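Local coordinates for chitin deacetylase (Bombyx mori, PDB 5ZNT), which removes acetyl groups from the N-acetyl-D-glucosamine units of chitin by zinc-dependent hydrolysis, yielding chitosan and acetate as a member of carbohydrate esterase family 4, at residues A[42-47]-A[58-63]; A[355-360]-A[365-370]. All coordinates share one frame; numbering follows the deposited sequence.

Contact 1 belongs to the catalytic barrel of the deacetylase, where strand 38-45 meets the end of helix 53-59; contact 2 lies farther from the middle of the chain, where strand 355-359 meets the loop that follows it. Their centres are 24 Å apart, and they share no strand or helix. Both are buried and apolar, without a hydrogen bond across them, yet the means differ: two phenylalanines and two isoleucines fill the layer between sheet and helix in contact 1, whereas one tyrosine face receives an isoleucine in contact 2. Each has a bound group at its border: zinc at the strand end in 42-47, and an N-linked sugar packed against Gln358 in 355-360.

Contact 1: residues A[42-47]-A[58-63]; sequences ITFDDA and EIFNGK. With ZN (zinc ion), chain C.
The beta-alpha-beta unit formed by strand 38-45, helix 53-59 and strand 75-78 is part of the deformed barrel of CE4 deacetylases, and Phe44 meets Ile59 and Phe60 in its hydrophobic layer. Phe44 and Phe60 approach from opposite directions, CE2 of Phe44 lying 3.7 Å from CE2 of Phe60, at the edge of the latter ring. CD1 of Ile59 reaches CZ of Phe44 at 4.1 Å, coming obliquely to that ring. Large apolar side chains suit this place, because even the nearest CA atoms, those of Ile42 and Ile59, are 11.0 Å apart. Phe60 is the first residue to leave helical geometry; with its CG anti to the carbonyl carbon (chi1 -57°), the ring returns toward the strand, and CG2 of Ile59 sits 3.6 Å above its centre. Tyr56 and Tyr76 also meet Phe44.

At the end of the strand the chemistry turns polar. Asp46, His101 and His105 bind zinc together with three waters, a carboxylate and two imidazoles being apt ligands. Asp45 makes a salt bridge to Arg146 through OD1, while its OD2 accepts from a zinc-bound water at 2.8 Å. OD1 of Asp46 binds the zinc ion at 2.1 Å, and its OD2 accepts from another metal-bound water.

Contact 2: residues A[355-360]-A[365-370]; sequences INLQTC and VNYPWL. With NAG (2-acetamido-2-deoxy-beta-D-glucopyranose), chain B.
Ile355 lies over one face of the Tyr367 ring, a CH-pi contact in which CB stands 4.0 Å from the ring centroid and 22° off its normal. The branches of the isoleucine spread the contact across the ring: CD1 comes to 3.5 Å from CE2 of Tyr367, while CG2 lies 3.6 Å from OH of the same tyrosine. Branching at CB suits Ile355 to this place, since a methyl and a longer arm leave the same carbon and both reach the ring. Tyr367 carries its CG anti to the backbone N (chi1 -179°), which extends the ring from the loop toward the strand. With an alanine here in place of the tyrosine, Ile355 is likely to lose the aromatic face it packs on, and a gap would open between strand and loop.

Beside this pair, the CD1 methyl of Leu357 meets the ring carbon CD of Pro368 at 4.1 Å and also touches CE1 of Tyr367, approaching that ring obliquely.

Farther out, strand 341-345 pairs with 355-359 as an antiparallel hairpin, and its Leu345 touches Leu357, Tyr367 and Pro368. The loop is held as well: the Tyr367 ring stacks with His80, and the carbonyl O of Pro368 accepts a hydrogen bond from NE2 of the same histidine. Ile130 and Phe134 of helix 117-134 cover Pro368.

Toward the other end of the strand, Cys360 forms a disulfide with Cys337, and NE2 of Gln358 lies in van der Waals contact, 3.5 Å from C8 of the sugar on Asn84. Cohesion between the two segments therefore rests on dispersion and CH-pi attraction, while hydrogen bonds and the disulfide tie them to their surroundings.

Contact 1: residues A[42-47]-A[58-63]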
ATOM      1  N   ILE A  42      -1.843   1.908   7.146  1.00 15.31           N
ATOM      2  CA  ILE A  42      -2.635   0.691   7.067  1.00 18.56           C
ATOM      3  C   ILE A  42      -2.904   0.387   5.599  1.00 17.59           C
ATOM      4  O   ILE A  42      -3.337   1.267   4.850  1.00 18.08           O
ATOM      5  CB  ILE A  42      -3.958   0.867   7.820  1.00 18.85           C
ATOM      6  CG1 ILE A  42      -3.716   1.134   9.307  1.00 19.53           C
ATOM      7  CG2 ILE A  42      -4.862  -0.349   7.601  1.00 17.14           C
ATOM      8  CD1 ILE A  42      -4.992   1.667   9.993  1.00 20.84           C
ATOM      9  N   THR A  43      -2.647  -0.854   5.175  1.00 15.38           N
ATOM     10  CA  THR A  43      -2.971  -1.256   3.811  1.00 13.54           C
ATOM     11  C   THR A  43      -3.738  -2.567   3.833  1.00 16.67           C
ATOM     12  O   THR A  43      -3.667  -3.335   4.798  1.00 17.06           O
ATOM     13  CB  THR A  43      -1.720  -1.405   2.914  1.00 16.20           C
ATOM     14  OG1 THR A  43      -1.005  -2.607   3.259  1.00 19.32           O
ATOM     15  CG2 THR A  43      -0.769  -0.197   3.065  1.00 16.27           C
ATOM     16  N   PHE A  44      -4.467  -2.818   2.733  1.00 16.63           N
ATOM     17  CA  PHE A  44      -5.191  -4.061   2.499  1.00 13.86           C
ATOM     18  C   PHE A  44      -4.932  -4.543   1.079  1.00 21.32           C
ATOM     19  O   PHE A  44      -5.055  -3.761   0.126  1.00 17.92           O
ATOM     20  CB  PHE A  44      -6.698  -3.861   2.715  1.00 14.96           C
ATOM     21  CG  PHE A  44      -7.037  -3.436   4.102  1.00 18.11           C
ATOM     22  CD1 PHE A  44      -7.064  -4.368   5.133  1.00 20.16           C
ATOM     23  CD2 PHE A  44      -7.291  -2.098   4.386  1.00 19.65           C
ATOM     24  CE1 PHE A  44      -7.353  -3.961   6.436  1.00 21.68           C
ATOM     25  CE2 PHE A  44      -7.592  -1.700   5.681  1.00 21.41           C
ATOM     26  CZ  PHE A  44      -7.630  -2.634   6.694  1.00 18.76           C
ATOM     27  N   ASP A  45      -4.615  -5.814   0.943  1.00 13.87           N
ATOM     28  CA  ASP A  45      -4.402  -6.334  -0.379  1.00 18.02           C
ATOM     29  C   ASP A  45      -5.650  -7.042  -0.839  1.00 23.75           C
ATOM     30  O   ASP A  45      -6.581  -7.339  -0.062  1.00 39.14           O
ATOM     31  CB  ASP A  45      -3.134  -7.170  -0.438  1.00 17.56           C
ATOM     32  CG  ASP A  45      -1.877  -6.350  -0.261  1.00 21.61           C
ATOM     33  OD1 ASP A  45      -1.990  -5.130  -0.021  1.00 20.85           O
ATOM     34  OD2 ASP A  45      -0.774  -6.941  -0.351  1.00 22.81           O
ATOM     35  N   ASP A  46      -5.609  -7.301  -2.132  1.00 14.58           N
ATOM     36  CA  ASP A  46      -6.469  -8.191  -2.870  1.00 16.29           C
ATOM     37  C   ASP A  46      -7.899  -7.677  -2.865  1.00 29.07           C
ATOM     38  O   ASP A  46      -8.116  -6.628  -2.450  1.00 42.74           O
ATOM     39  CB  ASP A  46      -6.586  -9.637  -2.289  1.00 13.75           C
ATOM     40  CG  ASP A  46      -5.247 -10.360  -2.026  1.00 21.17           C
ATOM     41  OD1 ASP A  46      -4.239  -9.890  -2.498  1.00 18.23           O
ATOM     42  OD2 ASP A  46      -5.326 -11.414  -1.333  1.00 22.87           O
ATOM     43  N   ALA A  47      -8.819  -8.432  -3.405  1.00 16.33           N
ATOM     44  CA  ALA A  47     -10.124  -7.961  -3.832  1.00 16.85           C
ATOM     45  C   ALA A  47     -10.921  -7.156  -2.815  1.00 19.29           C
ATOM     46  O   ALA A  47     -10.799  -7.359  -1.680  1.00 16.08           O
ATOM     47  CB  ALA A  47     -10.952  -9.098  -4.404  1.00 17.16           C
ATOM     48  N   GLU A  58     -16.763  -1.162   9.495  1.00 23.24           N
ATOM     49  CA  GLU A  58     -16.560  -1.227  10.932  1.00 27.98           C
ATOM     50  C   GLU A  58     -15.285  -0.495  11.337  1.00 31.15           C
ATOM     51  O   GLU A  58     -15.269   0.218  12.345  1.00 25.86           O
ATOM     52  CB  GLU A  58     -16.510  -2.682  11.393  1.00 26.03           C
ATOM     53  CG  GLU A  58     -16.213  -2.867  12.857  1.00 28.65           C
ATOM     54  CD  GLU A  58     -16.407  -4.311  13.351  1.00 42.31           C
ATOM     55  OE1 GLU A  58     -16.788  -5.204  12.540  1.00 39.17           O
ATOM     56  OE2 GLU A  58     -16.165  -4.554  14.560  1.00 36.57           O
ATOM     57  N   ILE A  59     -14.208  -0.668  10.568  1.00 24.50           N
ATOM     58  CA  ILE A  59     -12.943  -0.005  10.879  1.00 22.60           C
ATOM     59  C   ILE A  59     -13.042   1.495  10.604  1.00 22.45           C
ATOM     60  O   ILE A  59     -12.742   2.326  11.467  1.00 24.40           O
ATOM     61  CB  ILE A  59     -11.786  -0.627  10.078  1.00 18.83           C
ATOM     62  CG1 ILE A  59     -11.627  -2.116  10.412  1.00 19.42           C
ATOM     63  CG2 ILE A  59     -10.500   0.153  10.370  1.00 21.45           C
ATOM     64  CD1 ILE A  59     -10.689  -2.881   9.464  1.00 21.80           C
ATOM     65  N   PHE A  60     -13.420   1.851   9.382  1.00 19.39           N
ATOM     66  CA  PHE A  60     -13.393   3.232   8.914  1.00 21.95           C
ATOM     67  C   PHE A  60     -14.803   3.803   9.008  1.00 29.09           C
ATOM     68  O   PHE A  60     -15.491   4.026   8.018  1.00 36.04           O
ATOM     69  CB  PHE A  60     -12.816   3.303   7.504  1.00 21.04           C
ATOM     70  CG  PHE A  60     -11.449   2.721   7.417  1.00 24.72           C
ATOM     71  CD1 PHE A  60     -10.370   3.389   7.978  1.00 18.74           C
ATOM     72  CD2 PHE A  60     -11.240   1.477   6.831  1.00 24.09           C
ATOM     73  CE1 PHE A  60      -9.099   2.850   7.928  1.00 24.70           C
ATOM     74  CE2 PHE A  60      -9.972   0.915   6.779  1.00 20.76           C
ATOM     75  CZ  PHE A  60      -8.898   1.577   7.342  1.00 23.76           C
ATOM     76  N   ASN A  61     -15.215   4.011  10.257  1.00 30.75           N
ATOM     77  CA  ASN A  61     -16.591   4.324  10.607  1.00 41.79           C
ATOM     78  C   ASN A  61     -16.910   5.820  10.556  1.00 44.05           C
ATOM     79  O   ASN A  61     -18.032   6.209  10.896  1.00 53.09           O
ATOM     80  CB  ASN A  61     -16.897   3.782  12.000  1.00 26.84           C
ATOM     81  CG  ASN A  61     -15.946   4.320  13.054  1.00 37.83           C
ATOM     82  OD1 ASN A  61     -15.186   5.265  12.806  1.00 33.82           O
ATOM     83  ND2 ASN A  61     -15.984   3.725  14.242  1.00 35.48           N
ATOM     84  N   GLY A  62     -15.971   6.659  10.132  1.00 37.47           N
ATOM     85  CA  GLY A  62     -16.204   8.090  10.174  1.00 36.86           C
ATOM     86  C   GLY A  62     -16.085   8.713  11.547  1.00 33.82           C
ATOM     87  O   GLY A  62     -16.291   9.921  11.680  1.00 45.17           O
ATOM     88  N   LYS A  63     -15.756   7.926  12.569  1.00 37.11           N
ATOM     89  CA  LYS A  63     -15.541   8.414  13.924  1.00 36.85           C
ATOM     90  C   LYS A  63     -14.082   8.388  14.365  1.00 42.23           C
ATOM     91  O   LYS A  63     -13.770   8.927  15.431  1.00 42.39           O
ATOM     92  CB  LYS A  63     -16.350   7.583  14.926  1.00 39.31           C
ATOM     93  CG  LYS A  63     -17.787   7.320  14.508  1.00 51.73           C
ATOM     94  CD  LYS A  63     -18.777   7.908  15.499  1.00 59.21           C
ATOM     95  CE  LYS A  63     -20.171   7.339  15.275  1.00 56.45           C
ATOM     96  NZ  LYS A  63     -20.223   5.897  15.632  1.00 57.84           N
TER
HETATM   97 ZN    ZN C 601      -2.209 -10.458  -2.823  1.00 21.15          ZN
HETATM   98  O   HOH W   1      -1.114  -9.662  -0.968  1.00 21.97           O
HETATM   99  O   HOH W   2      -2.647 -12.165  -1.591  1.00 21.25           O
HETATM  100  O   HOH W   3       0.024 -10.985  -2.608  1.00 24.53           O

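Contact 2: residues A[355-360]-A[365-370]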
ATOM      1  N   ILE A 355     -17.858 -14.562 -14.091  1.00 22.77           N
ATOM      2  CA  ILE A 355     -17.451 -13.719 -12.969  1.00 21.10           C
ATOM      3  C   ILE A 355     -18.357 -12.508 -12.913  1.00 21.83           C
ATOM      4  O   ILE A 355     -18.568 -11.835 -13.928  1.00 24.19           O
ATOM      5  CB  ILE A 355     -15.968 -13.325 -13.059  1.00 20.52           C
ATOM      6  CG1 ILE A 355     -15.140 -14.603 -12.948  1.00 24.42           C
ATOM      7  CG2 ILE A 355     -15.600 -12.378 -11.881  1.00 18.12           C
ATOM      8  CD1 ILE A 355     -13.920 -14.624 -13.752  1.00 27.98           C
ATOM      9  N   ASN A 356     -18.939 -12.271 -11.738  1.00 16.38           N
ATOM     10  CA  ASN A 356     -19.787 -11.115 -11.515  1.00 21.19           C
ATOM     11  C   ASN A 356     -18.919  -9.895 -11.250  1.00 24.82           C
ATOM     12  O   ASN A 356     -18.045  -9.919 -10.375  1.00 21.87           O
ATOM     13  CB  ASN A 356     -20.718 -11.336 -10.318  1.00 25.82           C
ATOM     14  CG  ASN A 356     -21.809 -12.335 -10.606  1.00 37.72           C
ATOM     15  OD1 ASN A 356     -22.017 -12.737 -11.755  1.00 39.38           O
ATOM     16  ND2 ASN A 356     -22.517 -12.743  -9.565  1.00 49.62           N
ATOM     17  N   LEU A 357     -19.180  -8.824 -11.979  1.00 21.11           N
ATOM     18  CA  LEU A 357     -18.468  -7.574 -11.802  1.00 19.62           C
ATOM     19  C   LEU A 357     -19.512  -6.508 -11.537  1.00 23.71           C
ATOM     20  O   LEU A 357     -20.397  -6.288 -12.374  1.00 22.56           O
ATOM     21  CB  LEU A 357     -17.640  -7.242 -13.045  1.00 19.90           C
ATOM     22  CG  LEU A 357     -16.659  -6.081 -12.913  1.00 19.47           C
ATOM     23  CD1 LEU A 357     -15.488  -6.310 -13.882  1.00 18.12           C
ATOM     24  CD2 LEU A 357     -17.340  -4.755 -13.225  1.00 18.17           C
ATOM     25  N   GLN A 358     -19.429  -5.858 -10.384  1.00 17.07           N
ATOM     26  CA  GLN A 358     -20.370  -4.795 -10.064  1.00 19.38           C
ATOM     27  C   GLN A 358     -19.728  -3.442 -10.372  1.00 23.42           C
ATOM     28  O   GLN A 358     -18.545  -3.221 -10.084  1.00 19.24           O
ATOM     29  CB  GLN A 358     -20.815  -4.881  -8.600  1.00 24.33           C
ATOM     30  CG  GLN A 358     -21.388  -6.235  -8.183  1.00 22.41           C
ATOM     31  CD  GLN A 358     -20.284  -7.269  -7.949  1.00 27.88           C
ATOM     32  OE1 GLN A 358     -19.119  -6.911  -7.742  1.00 24.73           O
ATOM     33  NE2 GLN A 358     -20.640  -8.554  -8.012  1.00 23.83           N
ATOM     34  N   THR A 359     -20.505  -2.553 -10.993  1.00 20.88           N
ATOM     35  CA  THR A 359     -20.023  -1.251 -11.430  1.00 17.94           C
ATOM     36  C   THR A 359     -21.223  -0.331 -11.633  1.00 26.91           C
ATOM     37  O   THR A 359     -22.319  -0.789 -11.974  1.00 24.30           O
ATOM     38  CB  THR A 359     -19.213  -1.361 -12.730  1.00 20.01           C
ATOM     39  OG1 THR A 359     -18.812  -0.063 -13.177  1.00 18.03           O
ATOM     40  CG2 THR A 359     -20.042  -2.020 -13.845  1.00 17.16           C
ATOM     41  N   CYS A 360     -20.994   0.971 -11.456  1.00 22.34           N
ATOM     42  CA  CYS A 360     -22.024   1.944 -11.808  1.00 26.20           C
ATOM     43  C   CYS A 360     -22.123   2.139 -13.309  1.00 30.52           C
ATOM     44  O   CYS A 360     -23.115   2.701 -13.788  1.00 27.92           O
ATOM     45  CB  CYS A 360     -21.746   3.291 -11.137  1.00 24.26           C
ATOM     46  SG  CYS A 360     -21.912   3.251  -9.353  1.00 30.87           S
ATOM     47  N   VAL A 365     -18.969  -5.763 -22.817  1.00 16.48           N
ATOM     48  CA  VAL A 365     -19.386  -6.972 -23.539  1.00 17.07           C
ATOM     49  C   VAL A 365     -18.583  -8.212 -23.154  1.00 25.12           C
ATOM     50  O   VAL A 365     -19.038  -9.336 -23.404  1.00 24.46           O
ATOM     51  CB  VAL A 365     -19.329  -6.800 -25.075  1.00 26.43           C
ATOM     52  CG1 VAL A 365     -20.195  -5.595 -25.522  1.00 24.85           C
ATOM     53  CG2 VAL A 365     -17.931  -6.668 -25.585  1.00 21.54           C
ATOM     54  N   ASN A 366     -17.416  -8.032 -22.539  1.00 20.61           N
ATOM     55  CA  ASN A 366     -16.427  -9.070 -22.269  1.00 22.33           C
ATOM     56  C   ASN A 366     -15.937  -8.899 -20.829  1.00 21.23           C
ATOM     57  O   ASN A 366     -15.874  -7.774 -20.330  1.00 18.37           O
ATOM     58  CB  ASN A 366     -15.271  -8.881 -23.302  1.00 23.20           C
ATOM     59  CG  ASN A 366     -14.260  -9.981 -23.295  1.00 33.80           C
ATOM     60  OD1 ASN A 366     -14.596 -11.161 -23.241  1.00 39.31           O
ATOM     61  ND2 ASN A 366     -12.983  -9.601 -23.342  1.00 30.42           N
ATOM     62  N   TYR A 367     -15.565  -9.987 -20.161  1.00 20.65           N
ATOM     63  CA  TYR A 367     -14.929  -9.858 -18.843  1.00 18.61           C
ATOM     64  C   TYR A 367     -13.508  -9.288 -18.975  1.00 15.52           C
ATOM     65  O   TYR A 367     -12.670  -9.898 -19.651  1.00 19.21           O
ATOM     66  CB  TYR A 367     -14.875 -11.210 -18.147  1.00 19.69           C
ATOM     67  CG  TYR A 367     -14.249 -11.133 -16.790  1.00 20.58           C
ATOM     68  CD1 TYR A 367     -14.813 -10.342 -15.793  1.00 19.19           C
ATOM     69  CD2 TYR A 367     -13.114 -11.856 -16.500  1.00 24.25           C
ATOM     70  CE1 TYR A 367     -14.244 -10.266 -14.538  1.00 22.50           C
ATOM     71  CE2 TYR A 367     -12.545 -11.804 -15.238  1.00 22.87           C
ATOM     72  CZ  TYR A 367     -13.106 -11.004 -14.281  1.00 22.15           C
ATOM     73  OH  TYR A 367     -12.513 -10.944 -13.046  1.00 23.71           O
ATOM     74  N   PRO A 368     -13.195  -8.134 -18.382  1.00 18.94           N
ATOM     75  CA  PRO A 368     -11.837  -7.570 -18.521  1.00 16.80           C
ATOM     76  C   PRO A 368     -10.772  -8.547 -18.048  1.00 17.28           C
ATOM     77  O   PRO A 368     -10.951  -9.239 -17.041  1.00 16.91           O
ATOM     78  CB  PRO A 368     -11.870  -6.321 -17.631  1.00 18.23           C
ATOM     79  CG  PRO A 368     -13.366  -5.945 -17.595  1.00 17.68           C
ATOM     80  CD  PRO A 368     -14.095  -7.269 -17.601  1.00 15.39           C
ATOM     81  N   TRP A 369      -9.665  -8.605 -18.789  1.00 15.04           N
ATOM     82  CA  TRP A 369      -8.507  -9.403 -18.392  1.00 16.09           C
ATOM     83  C   TRP A 369      -7.271  -8.838 -19.083  1.00 16.09           C
ATOM     84  O   TRP A 369      -7.303  -7.743 -19.664  1.00 16.12           O
ATOM     85  CB  TRP A 369      -8.733 -10.896 -18.705  1.00 16.73           C
ATOM     86  CG  TRP A 369      -7.905 -11.883 -17.825  1.00 17.80           C
ATOM     87  CD1 TRP A 369      -6.824 -12.645 -18.217  1.00 19.05           C
ATOM     88  CD2 TRP A 369      -8.122 -12.186 -16.436  1.00 16.86           C
ATOM     89  NE1 TRP A 369      -6.362 -13.404 -17.151  1.00 17.44           N
ATOM     90  CE2 TRP A 369      -7.149 -13.157 -16.058  1.00 17.26           C
ATOM     91  CE3 TRP A 369      -9.044 -11.738 -15.478  1.00 17.03           C
ATOM     92  CZ2 TRP A 369      -7.056 -13.660 -14.759  1.00 18.37           C
ATOM     93  CZ3 TRP A 369      -8.969 -12.257 -14.178  1.00 17.03           C
ATOM     94  CH2 TRP A 369      -7.976 -13.216 -13.834  1.00 16.57           C
ATOM     95  N   LEU A 370      -6.169  -9.589 -19.021  1.00 16.27           N
ATOM     96  CA  LEU A 370      -4.860  -9.104 -19.484  1.00 17.93           C
ATOM     97  C   LEU A 370      -4.909  -8.523 -20.893  1.00 20.76           C
ATOM     98  O   LEU A 370      -4.347  -7.452 -21.154  1.00 18.16           O
ATOM     99  CB  LEU A 370      -3.844 -10.253 -19.470  1.00 18.74           C
ATOM    100  CG  LEU A 370      -3.200 -10.676 -18.156  1.00 22.15           C
ATOM    101  CD1 LEU A 370      -2.360 -11.941 -18.421  1.00 22.80           C
ATOM    102  CD2 LEU A 370      -2.338  -9.541 -17.631  1.00 20.47           C
TER
HETATM  103  C1  NAG B   1     -20.891  -3.918  -4.568  1.00 26.92           C
HETATM  104  C2  NAG B   1     -21.989  -4.619  -3.795  1.00 31.97           C
HETATM  105  C3  NAG B   1     -23.174  -3.669  -3.621  1.00 35.65           C
HETATM  106  C4  NAG B   1     -22.719  -2.336  -3.030  1.00 40.16           C
HETATM  107  C5  NAG B   1     -21.499  -1.799  -3.774  1.00 29.40           C
HETATM  108  C6  NAG B   1     -20.879  -0.588  -3.116  1.00 30.56           C
HETATM  109  C7  NAG B   1     -21.743  -7.011  -4.345  1.00 34.16           C
HETATM  110  C8  NAG B   1     -22.395  -8.189  -5.006  1.00 36.63           C
HETATM  111  N2  NAG B   1     -22.416  -5.860  -4.420  1.00 29.39           N
HETATM  112  O3  NAG B   1     -24.126  -4.316  -2.789  1.00 45.62           O
HETATM  113  O4  NAG B   1     -23.674  -1.314  -3.286  1.00 57.53           O
HETATM  114  O5  NAG B   1     -20.481  -2.799  -3.859  1.00 25.70           O
HETATM  115  O6  NAG B   1     -20.582  -0.851  -1.752  1.00 37.57           O
HETATM  116  O7  NAG B   1     -20.636  -7.093  -3.792  1.00 34.35           O